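Local coordinates for protein succinate-semialdehyde dehydrogenase (Synechococcus sp., PDB 4ITA) that probably oxidises succinic semialdehyde to succinate with a nicotinamide cofactor, NADPH being bound here, as a member of the aldehyde dehydrogenase family, at residues E115-Y120 and K451-K456; Q102-E107 and G443-V448. One frame throughout, in Å; residues are numbered along the deposited sequence.

Contact 1: residues E115-Y120 and K451-K456; sequences ESYVCY and KTVWLK
Y117 and V453 face each other across two antiparallel strands, and their backbones exchange a reciprocal pair of hydrogen bonds. V453 N reaches Y117 O at 2.8 Å, nearly in line with the carbonyl, while Y117 N donates to V453 O at 3.0 Å. The same double exchange recurs at E115 with L455 and at C119 with K451, so six N-H groups find six carbonyls. Four of those carbonyls (E115 O, Y117 O, V453 O, K451 O) also receive a CA-H contact from the non-hydrogen-bonded pairs, the shortest being S116 CA to V453 O at 3.2 Å. These are neighbouring strands, distant in sequence, in the sheet through which aldehyde dehydrogenases typically oligomerise; here T452 to L455 pair on their other edge, in parallel, with a strand of the second subunit. With Y117 CG between backbone N and carbonyl carbon (chi1 54°), the ring lies alongside V453, whose CB sits over one ring face, 3.8 Å from the centroid. Three polar side chains find hydrogen-bond partners outside the pair: S116 OG at T109 O, K451 NZ at Q121 and at carbonyls of I405 and L408 of the second subunit, and T452 OG1 at P426 O of that subunit.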
ATOM      1  N   GLU A 115     -26.536   9.512   6.638  1.00 11.60           N
ATOM      2  CA  GLU A 115     -25.691   8.335   6.738  1.00 11.56           C
ATOM      3  C   GLU A 115     -24.323   8.655   6.191  1.00 10.95           C
ATOM      4  O   GLU A 115     -24.205   9.210   5.107  1.00 11.41           O
ATOM      5  CB  GLU A 115     -26.282   7.149   5.967  1.00 17.30           C
ATOM      6  CG  GLU A 115     -27.416   6.437   6.689  1.00 18.40           C
ATOM      7  CD  GLU A 115     -27.776   5.110   6.053  1.00 26.45           C
ATOM      8  OE1 GLU A 115     -26.955   4.574   5.284  1.00 24.51           O
ATOM      9  OE2 GLU A 115     -28.888   4.604   6.314  1.00 34.17           O
ATOM     10  N   SER A 116     -23.288   8.323   6.951  1.00  9.21           N
ATOM     11  CA  SER A 116     -21.926   8.411   6.444  1.00  9.12           C
ATOM     12  C   SER A 116     -21.140   7.217   6.943  1.00  9.62           C
ATOM     13  O   SER A 116     -21.174   6.886   8.128  1.00  9.25           O
ATOM     14  CB  SER A 116     -21.256   9.737   6.817  1.00 12.23           C
ATOM     15  OG  SER A 116     -21.446  10.050   8.180  1.00 12.36           O
ATOM     16  N   TYR A 117     -20.467   6.544   6.020  1.00  7.72           N
ATOM     17  CA  TYR A 117     -19.779   5.310   6.357  1.00  8.40           C
ATOM     18  C   TYR A 117     -18.728   4.973   5.331  1.00  7.80           C
ATOM     19  O   TYR A 117     -18.641   5.602   4.272  1.00  8.26           O
ATOM     20  CB  TYR A 117     -20.767   4.139   6.484  1.00  7.76           C
ATOM     21  CG  TYR A 117     -21.676   3.887   5.286  1.00  8.51           C
ATOM     22  CD1 TYR A 117     -22.866   4.587   5.132  1.00  9.64           C
ATOM     23  CD2 TYR A 117     -21.361   2.922   4.328  1.00  9.52           C
ATOM     24  CE1 TYR A 117     -23.717   4.345   4.050  1.00  9.92           C
ATOM     25  CE2 TYR A 117     -22.204   2.671   3.242  1.00  9.08           C
ATOM     26  CZ  TYR A 117     -23.381   3.386   3.109  1.00  9.87           C
ATOM     27  OH  TYR A 117     -24.225   3.144   2.038  1.00 11.12           O
ATOM     28  N   VAL A 118     -17.928   3.971   5.661  1.00  7.16           N
ATOM     29  CA  VAL A 118     -17.045   3.357   4.687  1.00  6.98           C
ATOM     30  C   VAL A 118     -17.578   1.958   4.406  1.00  8.91           C
ATOM     31  O   VAL A 118     -17.915   1.215   5.341  1.00  8.92           O
ATOM     32  CB  VAL A 118     -15.597   3.276   5.213  1.00  8.21           C
ATOM     33  CG1 VAL A 118     -14.692   2.572   4.206  1.00  8.63           C
ATOM     34  CG2 VAL A 118     -15.062   4.678   5.528  1.00  9.83           C
ATOM     35  N   CYS A 119     -17.687   1.612   3.128  1.00  7.14           N
ATOM     36  CA  CYS A 119     -17.999   0.239   2.741  1.00  7.00           C
ATOM     37  C   CYS A 119     -16.810  -0.313   1.978  1.00  8.31           C
ATOM     38  O   CYS A 119     -15.902   0.437   1.606  1.00  9.03           O
ATOM     39  CB  CYS A 119     -19.300   0.152   1.935  1.00  8.63           C
ATOM     40  SG  CYS A 119     -19.288   0.976   0.345  1.00 10.30           S
ATOM     41  N   TYR A 120     -16.799  -1.623   1.772  1.00  7.27           N
ATOM     42  CA  TYR A 120     -15.629  -2.284   1.227  1.00  7.88           C
ATOM     43  C   TYR A 120     -16.047  -3.115   0.035  1.00  9.17           C
ATOM     44  O   TYR A 120     -16.909  -3.978   0.144  1.00 12.38           O
ATOM     45  CB  TYR A 120     -14.939  -3.121   2.311  1.00  8.12           C
ATOM     46  CG  TYR A 120     -14.489  -2.261   3.470  1.00  7.70           C
ATOM     47  CD1 TYR A 120     -13.286  -1.564   3.414  1.00  8.28           C
ATOM     48  CD2 TYR A 120     -15.288  -2.106   4.602  1.00  8.54           C
ATOM     49  CE1 TYR A 120     -12.882  -0.755   4.464  1.00  9.47           C
ATOM     50  CE2 TYR A 120     -14.892  -1.292   5.651  1.00  9.64           C
ATOM     51  CZ  TYR A 120     -13.692  -0.616   5.573  1.00  9.00           C
ATOM     52  OH  TYR A 120     -13.293   0.194   6.622  1.00 12.27           O
ATOM     53  N   LYS A 451     -14.649   2.530   0.144  1.00  7.09           N
ATOM     54  CA  LYS A 451     -15.469   3.566  -0.469  1.00  6.17           C
ATOM     55  C   LYS A 451     -16.169   4.373   0.614  1.00  6.54           C
ATOM     56  O   LYS A 451     -16.960   3.832   1.379  1.00  6.53           O
ATOM     57  CB  LYS A 451     -16.494   2.930  -1.433  1.00  7.12           C
ATOM     58  CG  LYS A 451     -17.497   3.926  -2.023  1.00  6.87           C
ATOM     59  CD  LYS A 451     -18.583   3.264  -2.884  1.00  8.13           C
ATOM     60  CE  LYS A 451     -18.098   2.963  -4.294  1.00  7.57           C
ATOM     61  NZ  LYS A 451     -19.096   2.168  -5.074  1.00  8.38           N
ATOM     62  N   THR A 452     -15.864   5.664   0.692  1.00  6.93           N
ATOM     63  CA  THR A 452     -16.578   6.549   1.606  1.00  7.06           C
ATOM     64  C   THR A 452     -17.925   6.937   1.012  1.00  6.97           C
ATOM     65  O   THR A 452     -18.017   7.325  -0.154  1.00  8.77           O
ATOM     66  CB  THR A 452     -15.760   7.808   1.910  1.00  6.67           C
ATOM     67  OG1 THR A 452     -14.690   7.443   2.777  1.00  8.41           O
ATOM     68  CG2 THR A 452     -16.608   8.865   2.609  1.00  9.46           C
ATOM     69  N   VAL A 453     -18.972   6.806   1.820  1.00  6.48           N
ATOM     70  CA  VAL A 453     -20.321   7.133   1.384  1.00  6.77           C
ATOM     71  C   VAL A 453     -20.890   8.216   2.286  1.00  7.55           C
ATOM     72  O   VAL A 453     -20.761   8.146   3.510  1.00  8.51           O
ATOM     73  CB  VAL A 453     -21.246   5.897   1.420  1.00  7.87           C
ATOM     74  CG1 VAL A 453     -22.657   6.271   0.980  1.00  8.45           C
ATOM     75  CG2 VAL A 453     -20.685   4.789   0.545  1.00  9.16           C
ATOM     76  N   TRP A 454     -21.504   9.222   1.672  1.00  7.75           N
ATOM     77  CA  TRP A 454     -22.127  10.318   2.409  1.00  9.11           C
ATOM     78  C   TRP A 454     -23.502  10.538   1.805  1.00 10.50           C
ATOM     79  O   TRP A 454     -23.625  10.806   0.615  1.00 10.24           O
ATOM     80  CB  TRP A 454     -21.276  11.582   2.280  1.00 10.28           C
ATOM     81  CG  TRP A 454     -21.740  12.776   3.083  1.00 10.46           C
ATOM     82  CD1 TRP A 454     -21.227  13.211   4.268  1.00 13.05           C
ATOM     83  CD2 TRP A 454     -22.772  13.711   2.724  1.00 13.09           C
ATOM     84  NE1 TRP A 454     -21.886  14.348   4.681  1.00 13.91           N
ATOM     85  CE2 TRP A 454     -22.837  14.675   3.752  1.00 13.93           C
ATOM     86  CE3 TRP A 454     -23.647  13.823   1.636  1.00 13.40           C
ATOM     87  CZ2 TRP A 454     -23.748  15.735   3.728  1.00 17.50           C
ATOM     88  CZ3 TRP A 454     -24.555  14.879   1.615  1.00 14.74           C
ATOM     89  CH2 TRP A 454     -24.594  15.820   2.654  1.00 16.04           C
ATOM     90  N   LEU A 455     -24.536  10.399   2.623  1.00 10.12           N
ATOM     91  CA  LEU A 455     -25.909  10.538   2.163  1.00 11.41           C
ATOM     92  C   LEU A 455     -26.582  11.654   2.947  1.00 11.19           C
ATOM     93  O   LEU A 455     -26.670  11.583   4.174  1.00 11.30           O
ATOM     94  CB  LEU A 455     -26.642   9.213   2.369  1.00 12.89           C
ATOM     95  CG  LEU A 455     -28.170   9.119   2.289  1.00 17.26           C
ATOM     96  CD1 LEU A 455     -28.631   9.305   0.876  1.00 18.91           C
ATOM     97  CD2 LEU A 455     -28.652   7.774   2.834  1.00 20.07           C
ATOM     98  N   LYS A 456     -27.050  12.681   2.243  1.00 11.92           N
ATOM     99  CA  LYS A 456     -27.659  13.835   2.901  1.00 12.60           C
ATOM    100  C   LYS A 456     -28.812  13.424   3.797  1.00 14.22           C
ATOM    101  O   LYS A 456     -28.864  13.842   4.960  1.00 15.94           O
ATOM    102  CB  LYS A 456     -28.160  14.856   1.881  1.00 11.59           C
ATOM    103  CG  LYS A 456     -28.684  16.127   2.544  1.00 14.26           C
ATOM    104  CD  LYS A 456     -29.365  17.065   1.552  1.00 15.45           C
ATOM    105  CE  LYS A 456     -29.727  18.394   2.214  1.00 19.59           C
ATOM    106  NZ  LYS A 456     -30.375  19.365   1.280  1.00 21.55           N
ATOM    107  OXT LYS A 456     -29.691  12.666   3.378  1.00 15.07           O
TER

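Contact 2: residues Q102-E107 and G443-V448. With EDO (1,2-ethanediol), chain F.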
ATOM      1  N   GLN A 102     -17.842 -10.086   8.366  1.00  6.90           N
ATOM      2  CA  GLN A 102     -17.762  -9.126   9.464  1.00  7.61           C
ATOM      3  C   GLN A 102     -16.638  -8.133   9.227  1.00  8.12           C
ATOM      4  O   GLN A 102     -16.788  -6.938   9.478  1.00  8.71           O
ATOM      5  CB  GLN A 102     -17.523  -9.852  10.790  1.00  7.33           C
ATOM      6  CG  GLN A 102     -18.598 -10.881  11.147  1.00  8.40           C
ATOM      7  CD  GLN A 102     -18.246 -12.296  10.711  1.00  8.34           C
ATOM      8  OE1 GLN A 102     -18.085 -12.571   9.523  1.00  8.24           O
ATOM      9  NE2 GLN A 102     -18.122 -13.203  11.674  1.00  8.77           N
ATOM     10  N   PHE A 103     -15.511  -8.637   8.737  1.00  7.39           N
ATOM     11  CA  PHE A 103     -14.339  -7.811   8.472  1.00  7.63           C
ATOM     12  C   PHE A 103     -14.584  -6.785   7.372  1.00  8.23           C
ATOM     13  O   PHE A 103     -13.870  -5.791   7.292  1.00  8.74           O
ATOM     14  CB  PHE A 103     -13.154  -8.695   8.084  1.00  8.00           C
ATOM     15  CG  PHE A 103     -12.496  -9.403   9.243  1.00  7.72           C
ATOM     16  CD1 PHE A 103     -12.934  -9.238  10.554  1.00  9.29           C
ATOM     17  CD2 PHE A 103     -11.414 -10.241   9.007  1.00  8.58           C
ATOM     18  CE1 PHE A 103     -12.293  -9.905  11.605  1.00 10.01           C
ATOM     19  CE2 PHE A 103     -10.775 -10.896  10.041  1.00  9.43           C
ATOM     20  CZ  PHE A 103     -11.214 -10.732  11.340  1.00  9.03           C
ATOM     21  N   LEU A 104     -15.575  -7.033   6.520  1.00  7.68           N
ATOM     22  CA  LEU A 104     -15.878  -6.141   5.403  1.00  8.27           C
ATOM     23  C   LEU A 104     -17.174  -5.347   5.581  1.00  8.10           C
ATOM     24  O   LEU A 104     -17.603  -4.645   4.663  1.00  9.46           O
ATOM     25  CB  LEU A 104     -15.916  -6.930   4.089  1.00  8.50           C
ATOM     26  CG  LEU A 104     -14.577  -7.510   3.629  1.00  6.82           C
ATOM     27  CD1 LEU A 104     -14.771  -8.397   2.407  1.00 10.04           C
ATOM     28  CD2 LEU A 104     -13.585  -6.387   3.309  1.00  9.36           C
ATOM     29  N   ALA A 105     -17.790  -5.457   6.755  1.00  8.83           N
ATOM     30  CA  ALA A 105     -19.035  -4.740   7.040  1.00  9.27           C
ATOM     31  C   ALA A 105     -18.846  -3.222   7.028  1.00  7.97           C
ATOM     32  O   ALA A 105     -17.755  -2.717   7.315  1.00  9.57           O
ATOM     33  CB  ALA A 105     -19.599  -5.184   8.378  1.00 10.82           C
ATOM     34  N   ASN A 106     -19.918  -2.501   6.694  1.00  8.22           N
ATOM     35  CA  ASN A 106     -19.887  -1.040   6.724  1.00  8.05           C
ATOM     36  C   ASN A 106     -19.426  -0.530   8.079  1.00  9.29           C
ATOM     37  O   ASN A 106     -19.828  -1.058   9.118  1.00  9.79           O
ATOM     38  CB  ASN A 106     -21.274  -0.457   6.468  1.00  9.67           C
ATOM     39  CG  ASN A 106     -21.803  -0.752   5.085  1.00  9.39           C
ATOM     40  OD1 ASN A 106     -21.082  -1.210   4.194  1.00 10.12           O
ATOM     41  ND2 ASN A 106     -23.087  -0.474   4.891  1.00 11.49           N
ATOM     42  N   GLU A 107     -18.601   0.508   8.067  1.00  9.76           N
ATOM     43  CA  GLU A 107     -18.191   1.161   9.305  1.00 10.24           C
ATOM     44  C   GLU A 107     -18.732   2.583   9.308  1.00  9.46           C
ATOM     45  O   GLU A 107     -18.341   3.405   8.479  1.00  9.51           O
ATOM     46  CB  GLU A 107     -16.669   1.127   9.457  1.00 11.21           C
ATOM     47  CG  GLU A 107     -16.142  -0.301   9.630  1.00 15.11           C
ATOM     48  CD  GLU A 107     -14.626  -0.418   9.608  1.00 20.79           C
ATOM     49  OE1 GLU A 107     -13.965   0.382   8.916  1.00 25.57           O
ATOM     50  OE2 GLU A 107     -14.100  -1.329  10.280  1.00 26.15           O
ATOM     51  N   GLY A 443      -5.407  -8.842   5.891  1.00  7.70           N
ATOM     52  CA  GLY A 443      -5.388  -9.629   4.671  1.00  9.42           C
ATOM     53  C   GLY A 443      -6.577  -9.386   3.759  1.00  9.46           C
ATOM     54  O   GLY A 443      -6.464  -9.469   2.536  1.00 10.36           O
ATOM     55  N   ILE A 444      -7.732  -9.097   4.342  1.00  7.79           N
ATOM     56  CA  ILE A 444      -8.926  -8.896   3.525  1.00  7.85           C
ATOM     57  C   ILE A 444      -9.190  -7.414   3.243  1.00  8.42           C
ATOM     58  O   ILE A 444     -10.056  -7.073   2.441  1.00  9.85           O
ATOM     59  CB  ILE A 444     -10.160  -9.623   4.134  1.00  6.69           C
ATOM     60  CG1 ILE A 444     -11.217  -9.917   3.060  1.00  7.48           C
ATOM     61  CG2 ILE A 444     -10.724  -8.872   5.341  1.00  7.16           C
ATOM     62  CD1 ILE A 444     -12.315 -10.863   3.519  1.00  7.22           C
ATOM     63  N   ARG A 445      -8.430  -6.534   3.884  1.00  7.66           N
ATOM     64  CA  ARG A 445      -8.580  -5.096   3.648  1.00  9.36           C
ATOM     65  C   ARG A 445      -7.603  -4.532   2.621  1.00  9.00           C
ATOM     66  O   ARG A 445      -7.786  -3.417   2.151  1.00 11.29           O
ATOM     67  CB  ARG A 445      -8.439  -4.310   4.953  1.00  8.73           C
ATOM     68  CG  ARG A 445      -9.587  -4.499   5.917  1.00  8.84           C
ATOM     69  CD  ARG A 445     -10.888  -3.895   5.405  1.00  9.09           C
ATOM     70  NE  ARG A 445     -11.921  -3.904   6.441  1.00  9.41           N
ATOM     71  CZ  ARG A 445     -12.000  -3.019   7.427  1.00 10.40           C
ATOM     72  NH1 ARG A 445     -11.113  -2.040   7.516  1.00 11.52           N
ATOM     73  NH2 ARG A 445     -12.973  -3.112   8.326  1.00 11.58           N
ATOM     74  N   THR A 446      -6.567  -5.283   2.273  1.00  9.43           N
ATOM     75  CA  THR A 446      -5.503  -4.747   1.422  1.00  9.99           C
ATOM     76  C   THR A 446      -5.965  -4.373   0.021  1.00  9.58           C
ATOM     77  O   THR A 446      -5.691  -3.275  -0.466  1.00 14.02           O
ATOM     78  CB  THR A 446      -4.343  -5.729   1.310  1.00 12.04           C
ATOM     79  OG1 THR A 446      -3.813  -5.974   2.621  1.00 15.40           O
ATOM     80  CG2 THR A 446      -3.244  -5.149   0.429  1.00 13.96           C
ATOM     81  N   PHE A 447      -6.679  -5.286  -0.622  1.00  8.07           N
ATOM     82  CA  PHE A 447      -7.035  -5.106  -2.023  1.00  7.38           C
ATOM     83  C   PHE A 447      -8.535  -4.931  -2.220  1.00  7.97           C
ATOM     84  O   PHE A 447      -9.161  -5.604  -3.032  1.00  7.86           O
ATOM     85  CB  PHE A 447      -6.480  -6.255  -2.868  1.00  8.60           C
ATOM     86  CG  PHE A 447      -4.973  -6.301  -2.898  1.00  8.49           C
ATOM     87  CD1 PHE A 447      -4.249  -5.237  -3.405  1.00  8.85           C
ATOM     88  CD2 PHE A 447      -4.290  -7.395  -2.386  1.00 11.72           C
ATOM     89  CE1 PHE A 447      -2.858  -5.269  -3.432  1.00  8.32           C
ATOM     90  CE2 PHE A 447      -2.904  -7.436  -2.405  1.00 11.20           C
ATOM     91  CZ  PHE A 447      -2.189  -6.371  -2.928  1.00 10.39           C
ATOM     92  N   VAL A 448      -9.098  -4.006  -1.455  1.00  8.64           N
ATOM     93  CA  VAL A 448     -10.476  -3.587  -1.647  1.00  7.30           C
ATOM     94  C   VAL A 448     -10.504  -2.080  -1.796  1.00  6.74           C
ATOM     95  O   VAL A 448      -9.574  -1.385  -1.367  1.00  9.12           O
ATOM     96  CB  VAL A 448     -11.395  -3.992  -0.469  1.00  7.08           C
ATOM     97  CG1 VAL A 448     -11.503  -5.508  -0.361  1.00  9.27           C
ATOM     98  CG2 VAL A 448     -10.882  -3.406   0.838  1.00 10.67           C
TER
HETATM   99  C1  EDO F 504      -8.503  -9.436  -0.681  1.00 10.49           C
HETATM  100  O1  EDO F 504      -7.729  -9.563  -1.893  1.00 11.39           O
HETATM  101  C2  EDO F 504      -8.502  -8.002  -0.175  1.00  9.57           C
HETATM  102  O2  EDO F 504      -7.190  -7.752   0.353  1.00 13.60           O
HETATM  103  O   HOH W   1     -16.004  -3.960   9.089  1.00 15.35           O
HETATM  104  O   HOH W   2     -11.225  -0.159   9.711  1.00 21.69           O
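R445 spends its guanidinium group on a backbone carbonyl and a carboxylate at once. NE, at 2.8 Å, and NH2, at 3.0 Å, both bond to F103 O, a side-on grip in which two nitrogens share one acceptor lying in the guanidinium plane. NE comes in almost in line with that C=O, whereas NH2 is tilted from the carbonyl plane. NH2 also forms a salt bridge with E107 OE2 at 2.9 Å; the acid lies at the guanidinium edge, but the nitrogen meets it from above the carboxylate plane, the two planes standing 83° apart. A water completes the link, donating a hydrogen bond to E107 OE1 and accepting one from R445 NH1. The arginine chain folds back at chi2 (-68°), which carries its head across to F103 O. Beside this polar cluster, I444 CG2 packs on F103 CB at 3.7 Å and lies near the plane of the phenyl ring, at its edge, while I444 CD1 touches L104 CD1 at 3.7 Å. A leucine in place of R445 would probably leave F103 O without both of its side-chain donors and the E107 carboxylate without its salt-bridge partner. In the second shell, Y120 OH bonds to E107 OE1 and the Y120 ring makes a cation-pi contact with R445, so one tyrosine touches both members of the ion pair and probably helps to position them. An ethanediol, probably from the crystallisation liquor, bridges G443 O and F447 N on the 443-448 side. The contact thus ties the C-terminal end of helix 79-103 to that of helix 440-445, with I444 and L104 resting on helix 137-149 and L104 also leaning on Y120 of strand 115-129.

Overall arrangement
Contacts 1 and 2 lie with their centres 14 Å apart on the same side of the chain's centre, contact 1 being the more peripheral. Along the chain their segments alternate: 102-107, 115-120, 443-448, 451-456. Helix 79-103 leads by way of short strand 107-108 and a connecting loop into strand 115-129, while helix 440-445 runs almost directly into strand 448-455, so contact 2 joins the two helix ends and contact 1 the strands that follow. Strand 107-108, which begins at E107 of contact 2, pairs antiparallel with strand 115-129 of contact 1, so the two contacts touch. Two early elements are thereby matched with two from the C-terminal end, more than 330 residues later; contact 1's strand pair runs on into the second subunit's sheet, whereas contact 2 stays within the chain.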